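Local structure of glutathione S-transferase-like protein (Methylobacillus flagellatus, 4GLT) at residues Ala34-Val39 against Val87-Leu92; Ala42-Asp47 against Thr96-Leu101; Asp162-Lys167 against Tyr201-Arg206. The protein binds glutathione and probably acts as a transferase that joins it to a second substrate. One frame throughout, in Å; residues are numbered along the deposited sequence.

In the fold
Contacts 1 and 2 share helix 32-44 and lie side by side, their centres about 11 Å apart; contact 3 stands off in the all-helical C-terminal half, its centre about 24 Å from that of contact 1. Contact 1 is core: five touching residues, all buried, joining helices 32-44 and 85-93 mainly through hydrocarbon. Contact 2, at the C-terminal end of the same helix, is partly buried and binds it to the loop after helix 85-93 by three hydrogen bonds, with Ile46 and Lys44 also packing on the Leu92 carbonyl. Contact 3 is partly buried too, and there an arginine grips loop carbonyls beside a small leucine pair.

Contact 1: Ala34-Val39 against Val87-Leu92; sequences ARKVRV and VIVEYL
With chi1 at -179°, Val37 holds CG1 opposite its backbone N, and Ile88, whose chi1 is -66°, places CG2 in the same relation to its own N; these two methyls meet, Val37 CG1 lying 3.6 Å from Ile88 CG2. The same Val37 methyl also reaches Leu92, with CG1 to CD1 at 4.1 Å, so one branch touches two residues a helical turn apart. In both pairs the side chains cross at about a right angle. Val89 adds a looser touch, its CG2 standing 4.3 Å from Val37 CA and 4.5 Å from Lys36 CG.

The helix segments run parallel, 2° apart in direction, with axes 9.7 Å from each other at closest approach. Such an alignment fits the thioredoxin-like N-terminal domain of glutathione transferases, whose beta-alpha-beta and beta-beta-alpha units put these two helices on one face of the sheet: Val37 also packs on Leu25 of strand 24-27, and Ile88 on Leu82 of strand 81-82.

Of the Lys36 side chain it is the aliphatic stem that takes part. Its NZ hydrogen-bonds to Ser85, a glutathione-binding residue, and forms salt bridges with Glu116 and Asp120. The chemistry therefore divides within one side chain: methylene groups line the apolar helix interface, while the ammonium is probably compensated by the carboxylates of Glu116 and Asp120 near the glutathione site.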
loop_
_atom_site.group_PDB
_atom_site.type_symbol
_atom_site.label_atom_id
_atom_site.label_comp_id
_atom_site.label_asym_id
_atom_site.label_seq_id
_atom_site.Cartn_x
_atom_site.Cartn_y
_atom_site.Cartn_z
ATOM N N ALA A 34 5.543 2.687 -10.319
ATOM C CA ALA A 34 6.742 2.207 -10.975
ATOM C C ALA A 34 7.762 3.336 -11.006
ATOM O O ALA A 34 8.942 3.125 -10.749
ATOM C CB ALA A 34 6.427 1.729 -12.382
ATOM N N ARG A 35 7.287 4.538 -11.307
ATOM C CA ARG A 35 8.155 5.694 -11.417
ATOM C C ARG A 35 8.856 5.985 -10.091
ATOM O O ARG A 35 10.038 6.328 -10.072
ATOM C CB ARG A 35 7.365 6.920 -11.895
ATOM C CG ARG A 35 8.248 8.112 -12.216
ATOM C CD ARG A 35 7.454 9.358 -12.572
ATOM N NE ARG A 35 8.337 10.425 -13.039
ATOM C CZ ARG A 35 7.932 11.641 -13.389
ATOM N NH1 ARG A 35 6.651 11.964 -13.328
ATOM N NH2 ARG A 35 8.816 12.525 -13.813
ATOM N N LYS A 36 8.118 5.870 -8.991
ATOM C CA LYS A 36 8.686 6.073 -7.662
ATOM C C LYS A 36 9.853 5.095 -7.474
ATOM O O LYS A 36 10.922 5.472 -6.977
ATOM C CB LYS A 36 7.604 5.885 -6.576
ATOM C CG LYS A 36 8.084 6.067 -5.135
ATOM C CD LYS A 36 6.999 5.716 -4.109
ATOM C CE LYS A 36 6.309 4.403 -4.476
ATOM N NZ LYS A 36 5.566 3.788 -3.339
ATOM N N VAL A 37 9.649 3.844 -7.892
ATOM C CA VAL A 37 10.702 2.825 -7.831
ATOM C C VAL A 37 11.885 3.171 -8.746
ATOM O O VAL A 37 13.038 3.105 -8.335
ATOM C CB VAL A 37 10.163 1.421 -8.193
ATOM C CG1 VAL A 37 11.264 0.387 -8.090
ATOM C CG2 VAL A 37 9.018 1.039 -7.274
ATOM N N ARG A 38 11.608 3.535 -9.994
ATOM C CA ARG A 38 12.696 3.867 -10.908
ATOM C C ARG A 38 13.508 5.027 -10.351
ATOM O O ARG A 38 14.739 5.005 -10.392
ATOM C CB ARG A 38 12.169 4.204 -12.298
ATOM C CG ARG A 38 11.420 3.058 -12.958
ATOM C CD ARG A 38 10.411 3.593 -13.960
ATOM N NE ARG A 38 11.018 3.941 -15.242
ATOM C CZ ARG A 38 10.473 4.784 -16.116
ATOM N NH1 ARG A 38 9.320 5.375 -15.835
ATOM N NH2 ARG A 38 11.080 5.045 -17.266
ATOM N N VAL A 39 12.825 6.033 -9.812
ATOM C CA VAL A 39 13.510 7.220 -9.312
ATOM C C VAL A 39 14.417 6.901 -8.127
ATOM O O VAL A 39 15.481 7.512 -7.955
ATOM C CB VAL A 39 12.529 8.357 -8.932
ATOM C CG1 VAL A 39 13.224 9.401 -8.058
ATOM C CG2 VAL A 39 11.983 9.032 -10.182
ATOM N N VAL A 87 7.366 -1.957 -0.490
ATOM C CA VAL A 87 8.359 -2.945 -0.106
ATOM C C VAL A 87 9.666 -2.747 -0.902
ATOM O O VAL A 87 10.757 -2.678 -0.319
ATOM C CB VAL A 87 7.825 -4.371 -0.333
ATOM C CG1 VAL A 87 8.802 -5.401 0.223
ATOM C CG2 VAL A 87 6.442 -4.518 0.295
ATOM N N ILE A 88 9.536 -2.645 -2.228
ATOM C CA ILE A 88 10.667 -2.537 -3.154
ATOM C C ILE A 88 11.611 -1.378 -2.833
ATOM O O ILE A 88 12.834 -1.516 -2.864
ATOM C CB ILE A 88 10.163 -2.381 -4.608
ATOM C CG1 ILE A 88 9.435 -3.658 -5.048
ATOM C CG2 ILE A 88 11.327 -2.117 -5.554
ATOM C CD1 ILE A 88 8.611 -3.491 -6.303
ATOM N N VAL A 89 11.018 -0.232 -2.546
ATOM C CA VAL A 89 11.740 0.972 -2.152
ATOM C C VAL A 89 12.468 0.878 -0.800
ATOM O O VAL A 89 13.436 1.610 -0.556
ATOM C CB VAL A 89 10.765 2.172 -2.118
ATOM C CG1 VAL A 89 11.172 3.174 -1.050
ATOM C CG2 VAL A 89 10.680 2.829 -3.488
ATOM N N GLU A 90 12.014 0.016 0.099
ATOM C CA GLU A 90 12.756 -0.142 1.350
ATOM C C GLU A 90 13.955 -1.037 1.078
ATOM O O GLU A 90 15.070 -0.767 1.510
ATOM C CB GLU A 90 11.887 -0.708 2.475
ATOM C CG GLU A 90 12.585 -0.677 3.823
ATOM C CD GLU A 90 11.640 -0.849 4.996
ATOM O OE1 GLU A 90 10.615 -1.548 4.849
ATOM O OE2 GLU A 90 11.936 -0.298 6.080
ATOM N N TYR A 91 13.712 -2.096 0.321
ATOM C CA TYR A 91 14.780 -2.969 -0.133
ATOM C C TYR A 91 15.949 -2.224 -0.798
ATOM O O TYR A 91 17.105 -2.469 -0.470
ATOM C CB TYR A 91 14.208 -3.998 -1.095
ATOM C CG TYR A 91 15.252 -4.882 -1.709
ATOM C CD1 TYR A 91 15.767 -5.961 -1.011
ATOM C CD2 TYR A 91 15.728 -4.634 -2.985
ATOM C CE1 TYR A 91 16.723 -6.780 -1.570
ATOM C CE2 TYR A 91 16.682 -5.450 -3.554
ATOM C CZ TYR A 91 17.178 -6.520 -2.839
ATOM O OH TYR A 91 18.137 -7.332 -3.394
ATOM N N LEU A 92 15.647 -1.326 -1.733
ATOM C CA LEU A 92 16.692 -0.643 -2.499
ATOM C C LEU A 92 17.461 0.406 -1.688
ATOM O O LEU A 92 18.664 0.574 -1.870
ATOM C CB LEU A 92 16.105 0.003 -3.758
ATOM C CG LEU A 92 15.550 -0.925 -4.843
ATOM C CD1 LEU A 92 14.646 -0.157 -5.791
ATOM C CD2 LEU A 92 16.672 -1.600 -5.610
#

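Contact 2: Ala42-Asp47 against Thr96-Leu101; sequences AEKRID and TPVAHL
A Schellman motif closes helix 32-44 here, and the loop between helices 85-93 and 106-133 folds against that ending. Arg45, with positive phi, is the residue that leaves the helix, and Lys44 and Thr96 tie the two segments together in both directions.

Lys44 begins with CG opposite its carbonyl carbon (chi1 -73°) and bends at each later torsion, which curls its end into the loop. There NZ gives hydrogen bonds to two backbone carbonyls. Ala99 O is 2.6 Å from Lys44 NZ and receives it nearly end-on, with a C=O...N angle of 167°; Thr96 O is 2.8 Å from the same nitrogen, which sits 29° out of that carbonyl's plane. A salt bridge to Asp93 adds a third partner, and Asp93 also accepts from Leu101 N, so one carboxylate links the ammonium to the loop backbone.

Thr96 answers the lysine: its OG1 donates to Lys44 O at 3.0 Å, in the carbonyl plane and on a lone pair. The same hydroxyl oxygen accepts from Val98 N at 3.2 Å, an ST turn in which the Val98 N-H points almost straight at Thr96 OG1. The oxygen is thus gripped as donor and acceptor, which probably fixes the rotation of the hydroxyl.

Apolar groups fill in around these bonds. Val98 CG2 sits over one guanidinium face of Arg45 and touches Arg45 CG at 3.6 Å. Leu101 CD1 lies alongside the lysine stem, 3.9 Å from Lys44 CD, while Thr96 CG2 packs against the CG1-CD1 arm of Ile46. The whole is a Schellman-type helix C-terminus, clasped by a loop that contains an ST turn and leads from the N-terminal domain toward the helical domain of the glutathione transferase fold.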
loop_
_atom_site.group_PDB
_atom_site.type_symbol
_atom_site.label_atom_id
_atom_site.label_comp_id
_atom_site.label_asym_id
_atom_site.label_seq_id
_atom_site.Cartn_x
_atom_site.Cartn_y
_atom_site.Cartn_z
ATOM N N ALA A 42 17.678 5.274 -9.287
ATOM C CA ALA A 42 18.649 6.235 -9.788
ATOM C C ALA A 42 19.317 6.970 -8.636
ATOM O O ALA A 42 20.527 7.150 -8.627
ATOM C CB ALA A 42 17.983 7.219 -10.731
ATOM N N GLU A 43 18.535 7.392 -7.661
ATOM C CA GLU A 43 19.089 8.107 -6.531
ATOM C C GLU A 43 20.061 7.243 -5.750
ATOM O O GLU A 43 21.067 7.717 -5.281
ATOM C CB GLU A 43 17.983 8.639 -5.635
ATOM C CG GLU A 43 17.086 9.635 -6.331
ATOM C CD GLU A 43 17.774 10.948 -6.617
ATOM O OE1 GLU A 43 18.633 11.349 -5.814
ATOM O OE2 GLU A 43 17.449 11.582 -7.638
ATOM N N LYS A 44 19.761 5.968 -5.602
ATOM C CA LYS A 44 20.681 5.092 -4.907
ATOM C C LYS A 44 21.888 4.791 -5.780
ATOM O O LYS A 44 22.883 4.273 -5.307
ATOM C CB LYS A 44 20.001 3.807 -4.444
ATOM C CG LYS A 44 19.064 3.996 -3.277
ATOM C CD LYS A 44 19.652 4.924 -2.240
ATOM C CE LYS A 44 20.673 4.249 -1.362
ATOM N NZ LYS A 44 20.260 4.202 0.048
ATOM N N ARG A 45 21.787 5.102 -7.064
ATOM C CA ARG A 45 22.852 4.758 -7.986
ATOM C C ARG A 45 22.973 3.269 -8.100
ATOM O O ARG A 45 24.060 2.727 -8.040
ATOM C CB ARG A 45 24.186 5.287 -7.484
ATOM C CG ARG A 45 24.147 6.678 -6.899
ATOM C CD ARG A 45 24.347 7.725 -7.972
ATOM N NE ARG A 45 24.915 8.942 -7.408
ATOM C CZ ARG A 45 24.199 9.932 -6.887
ATOM N NH1 ARG A 45 22.878 9.857 -6.858
ATOM N NH2 ARG A 45 24.807 10.999 -6.395
ATOM N N ILE A 46 21.840 2.606 -8.219
ATOM C CA ILE A 46 21.828 1.174 -8.394
ATOM C C ILE A 46 21.531 0.835 -9.844
ATOM O O ILE A 46 20.586 1.344 -10.423
ATOM C CB ILE A 46 20.772 0.533 -7.489
ATOM C CG1 ILE A 46 21.156 0.747 -6.027
ATOM C CG2 ILE A 46 20.632 -0.940 -7.802
ATOM C CD1 ILE A 46 20.070 0.422 -5.036
ATOM N N ASP A 47 22.360 -0.015 -10.432
ATOM C CA ASP A 47 22.156 -0.446 -11.799
ATOM C C ASP A 47 21.067 -1.485 -11.781
ATOM O O ASP A 47 21.155 -2.463 -11.065
ATOM C CB ASP A 47 23.445 -1.059 -12.340
ATOM C CG ASP A 47 23.300 -1.609 -13.742
ATOM O OD1 ASP A 47 22.172 -1.803 -14.216
ATOM O OD2 ASP A 47 24.332 -1.855 -14.379
ATOM N N THR A 96 22.674 0.500 -1.058
ATOM C CA THR A 96 23.835 1.359 -1.150
ATOM C C THR A 96 23.767 2.487 -0.143
ATOM O O THR A 96 22.707 2.859 0.329
ATOM C CB THR A 96 23.986 1.975 -2.538
ATOM O OG1 THR A 96 23.459 3.299 -2.529
ATOM C CG2 THR A 96 23.266 1.148 -3.562
ATOM N N PRO A 97 24.919 3.048 0.157
ATOM C CA PRO A 97 25.053 4.067 1.191
ATOM C C PRO A 97 25.023 5.448 0.600
ATOM O O PRO A 97 25.407 6.397 1.261
ATOM C CB PRO A 97 26.431 3.781 1.768
ATOM C CG PRO A 97 27.155 3.115 0.673
ATOM C CD PRO A 97 26.147 2.261 0.008
ATOM N N VAL A 98 24.596 5.558 -0.645
ATOM C CA VAL A 98 24.654 6.832 -1.323
ATOM C C VAL A 98 23.847 7.887 -0.604
ATOM O O VAL A 98 24.315 9.003 -0.396
ATOM C CB VAL A 98 24.017 6.718 -2.684
ATOM C CG1 VAL A 98 22.532 6.564 -2.514
ATOM C CG2 VAL A 98 24.318 7.943 -3.491
ATOM N N ALA A 99 22.642 7.533 -0.199
ATOM C CA ALA A 99 21.795 8.476 0.502
ATOM C C ALA A 99 20.815 7.692 1.328
ATOM O O ALA A 99 20.623 6.508 1.095
ATOM C CB ALA A 99 21.069 9.349 -0.480
ATOM N N HIS A 100 20.207 8.331 2.309
ATOM C CA HIS A 100 19.191 7.640 3.055
ATOM C C HIS A 100 17.857 8.163 2.581
ATOM O O HIS A 100 17.407 9.209 3.019
ATOM C CB HIS A 100 19.353 7.929 4.535
ATOM C CG HIS A 100 20.770 7.900 5.003
ATOM N ND1 HIS A 100 21.199 7.083 6.025
ATOM C CD2 HIS A 100 21.858 8.588 4.588
ATOM C CE1 HIS A 100 22.490 7.272 6.222
ATOM N NE2 HIS A 100 22.915 8.178 5.362
ATOM N N LEU A 101 17.228 7.426 1.681
ATOM C CA LEU A 101 15.907 7.767 1.211
ATOM C C LEU A 101 14.931 7.595 2.356
ATOM O O LEU A 101 13.989 8.352 2.495
ATOM C CB LEU A 101 15.533 6.951 -0.017
ATOM C CG LEU A 101 16.450 7.222 -1.206
ATOM C CD1 LEU A 101 16.051 6.423 -2.420
ATOM C CD2 LEU A 101 16.484 8.683 -1.527
#

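Contact 3: Asp162-Lys167 against Tyr201-Arg206; sequences DLEKRK and YPNLAR
Leu163, in the loop that follows helix 142-162, meets Asn203, Leu204 and Arg206 of the first turns of helix 202-212, within the helical C-terminal domain of the glutathione transferase fold.

The apolar part is small: Leu163 CD1 meets Leu204 CD2 at 3.5 Å, the two side chains crossing at about a right angle, and Leu163 CB rests on Asn203 CB at 3.7 Å. Trp115 of helix 106-133 also packs on Leu163.

The polar part belongs to Arg206. A bend at chi3 (55°) turns its guanidinium onto the loop, where NH2 donates to Leu163 O at 3.0 Å, close to the guanidinium plane and with an N-H...O angle of 160°. Asn203 OD1 weakly accepts from the same NH2 and probably helps steady the group, and Asn203 ND2 makes a weak bond to Asp160 O. An alanine at Asn203 is likely to leave Arg206 NH2 without this second acceptor and the guanidinium freer to turn, and to open a gap beside the Leu163 carbonyl. On the other arm of the guanidinium, Arg206 NH1 donates a hydrogen bond to Arg166 O at 3.1 Å, nearly end-on to that carbonyl, at a C=O...N angle of 163°.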
loop_
_atom_site.group_PDB
_atom_site.type_symbol
_atom_site.label_atom_id
_atom_site.label_comp_id
_atom_site.label_asym_id
_atom_site.label_seq_id
_atom_site.Cartn_x
_atom_site.Cartn_y
_atom_site.Cartn_z
ATOM N N ASP A 162 1.703 21.707 4.501
ATOM C CA ASP A 162 2.851 21.149 5.190
ATOM C C ASP A 162 4.182 21.621 4.623
ATOM O O ASP A 162 5.226 21.430 5.242
ATOM C CB ASP A 162 2.763 19.629 5.195
ATOM C CG ASP A 162 1.653 19.136 6.080
ATOM O OD1 ASP A 162 1.049 19.980 6.766
ATOM O OD2 ASP A 162 1.383 17.923 6.099
ATOM N N LEU A 163 4.143 22.258 3.459
ATOM C CA LEU A 163 5.371 22.699 2.805
ATOM C C LEU A 163 5.532 24.210 2.848
ATOM O O LEU A 163 6.356 24.777 2.134
ATOM C CB LEU A 163 5.423 22.200 1.360
ATOM C CG LEU A 163 5.614 20.696 1.178
ATOM C CD1 LEU A 163 5.519 20.325 -0.295
ATOM C CD2 LEU A 163 6.939 20.232 1.768
ATOM N N GLU A 164 4.744 24.861 3.695
ATOM C CA GLU A 164 4.841 26.299 3.850
ATOM C C GLU A 164 6.280 26.743 4.006
ATOM O O GLU A 164 6.805 27.484 3.169
ATOM C CB GLU A 164 4.020 26.777 5.047
ATOM C CG GLU A 164 2.656 27.325 4.669
ATOM C CD GLU A 164 2.752 28.576 3.815
ATOM O OE1 GLU A 164 3.753 29.316 3.947
ATOM O OE2 GLU A 164 1.826 28.822 3.014
ATOM N N LYS A 165 6.918 26.290 5.079
ATOM C CA LYS A 165 8.230 26.817 5.441
ATOM C C LYS A 165 9.283 25.733 5.356
ATOM O O LYS A 165 10.196 25.677 6.183
ATOM C CB LYS A 165 8.200 27.376 6.865
ATOM C CG LYS A 165 6.804 27.603 7.417
ATOM C CD LYS A 165 6.865 27.895 8.908
ATOM C CE LYS A 165 7.579 26.772 9.642
ATOM N NZ LYS A 165 7.928 27.157 11.037
ATOM N N ARG A 166 9.157 24.874 4.352
ATOM C CA ARG A 166 10.016 23.708 4.236
ATOM C C ARG A 166 10.697 23.642 2.870
ATOM O O ARG A 166 10.088 23.939 1.839
ATOM C CB ARG A 166 9.202 22.425 4.462
ATOM C CG ARG A 166 8.361 22.396 5.734
ATOM C CD ARG A 166 8.125 20.957 6.186
ATOM N NE ARG A 166 6.832 20.755 6.843
ATOM C CZ ARG A 166 6.614 20.910 8.147
ATOM N NH1 ARG A 166 5.400 20.699 8.646
ATOM N NH2 ARG A 166 7.603 21.281 8.952
ATOM N N LYS A 167 11.985 23.337 2.843
ATOM C CA LYS A 167 12.625 23.014 1.579
ATOM C C LYS A 167 12.148 21.672 1.010
ATOM O O LYS A 167 11.793 21.574 -0.154
ATOM C CB LYS A 167 14.146 23.024 1.728
ATOM C CG LYS A 167 14.729 24.311 2.307
ATOM C CD LYS A 167 14.226 25.549 1.584
ATOM C CE LYS A 167 15.151 26.733 1.790
ATOM N NZ LYS A 167 15.158 27.227 3.195
ATOM N N TYR A 201 -1.566 25.554 -5.549
ATOM C CA TYR A 201 -0.710 25.066 -4.480
ATOM C C TYR A 201 0.723 25.488 -4.764
ATOM O O TYR A 201 1.495 24.732 -5.361
ATOM C CB TYR A 201 -0.807 23.541 -4.370
ATOM C CG TYR A 201 -2.227 22.998 -4.367
ATOM C CD1 TYR A 201 -3.009 23.033 -3.216
ATOM C CD2 TYR A 201 -2.783 22.444 -5.515
ATOM C CE1 TYR A 201 -4.305 22.537 -3.209
ATOM C CE2 TYR A 201 -4.075 21.946 -5.518
ATOM C CZ TYR A 201 -4.833 21.998 -4.364
ATOM O OH TYR A 201 -6.119 21.499 -4.365
ATOM N N PRO A 202 1.082 26.706 -4.335
ATOM C CA PRO A 202 2.378 27.297 -4.660
ATOM C C PRO A 202 3.560 26.548 -4.057
ATOM O O PRO A 202 4.591 26.407 -4.715
ATOM C CB PRO A 202 2.279 28.722 -4.090
ATOM C CG PRO A 202 1.176 28.674 -3.088
ATOM C CD PRO A 202 0.217 27.632 -3.587
ATOM N N ASN A 203 3.422 26.073 -2.822
ATOM C CA ASN A 203 4.482 25.277 -2.207
ATOM C C ASN A 203 4.736 23.983 -2.989
ATOM O O ASN A 203 5.872 23.582 -3.186
ATOM C CB ASN A 203 4.150 24.952 -0.748
ATOM C CG ASN A 203 3.915 26.191 0.087
ATOM O OD1 ASN A 203 4.798 27.042 0.227
ATOM N ND2 ASN A 203 2.724 26.293 0.669
ATOM N N LEU A 204 3.668 23.337 -3.432
ATOM C CA LEU A 204 3.799 22.086 -4.169
ATOM C C LEU A 204 4.457 22.311 -5.528
ATOM O O LEU A 204 5.349 21.566 -5.922
ATOM C CB LEU A 204 2.440 21.400 -4.339
ATOM C CG LEU A 204 1.858 20.598 -3.165
ATOM C CD1 LEU A 204 0.656 19.769 -3.616
ATOM C CD2 LEU A 204 2.911 19.692 -2.545
ATOM N N ALA A 205 4.015 23.344 -6.238
ATOM C CA ALA A 205 4.610 23.694 -7.523
ATOM C C ALA A 205 6.101 24.008 -7.367
ATOM O O ALA A 205 6.916 23.601 -8.196
ATOM C CB ALA A 205 3.873 24.869 -8.147
ATOM N N ARG A 206 6.450 24.724 -6.300
ATOM C CA ARG A 206 7.853 24.964 -5.956
ATOM C C ARG A 206 8.625 23.668 -5.708
ATOM O O ARG A 206 9.775 23.523 -6.130
ATOM C CB ARG A 206 7.957 25.837 -4.713
ATOM C CG ARG A 206 9.302 25.712 -4.012
ATOM C CD ARG A 206 9.556 26.883 -3.069
ATOM N NE ARG A 206 8.479 27.034 -2.095
ATOM C CZ ARG A 206 8.349 26.284 -1.004
ATOM N NH1 ARG A 206 9.231 25.324 -0.745
ATOM N NH2 ARG A 206 7.334 26.486 -0.172
#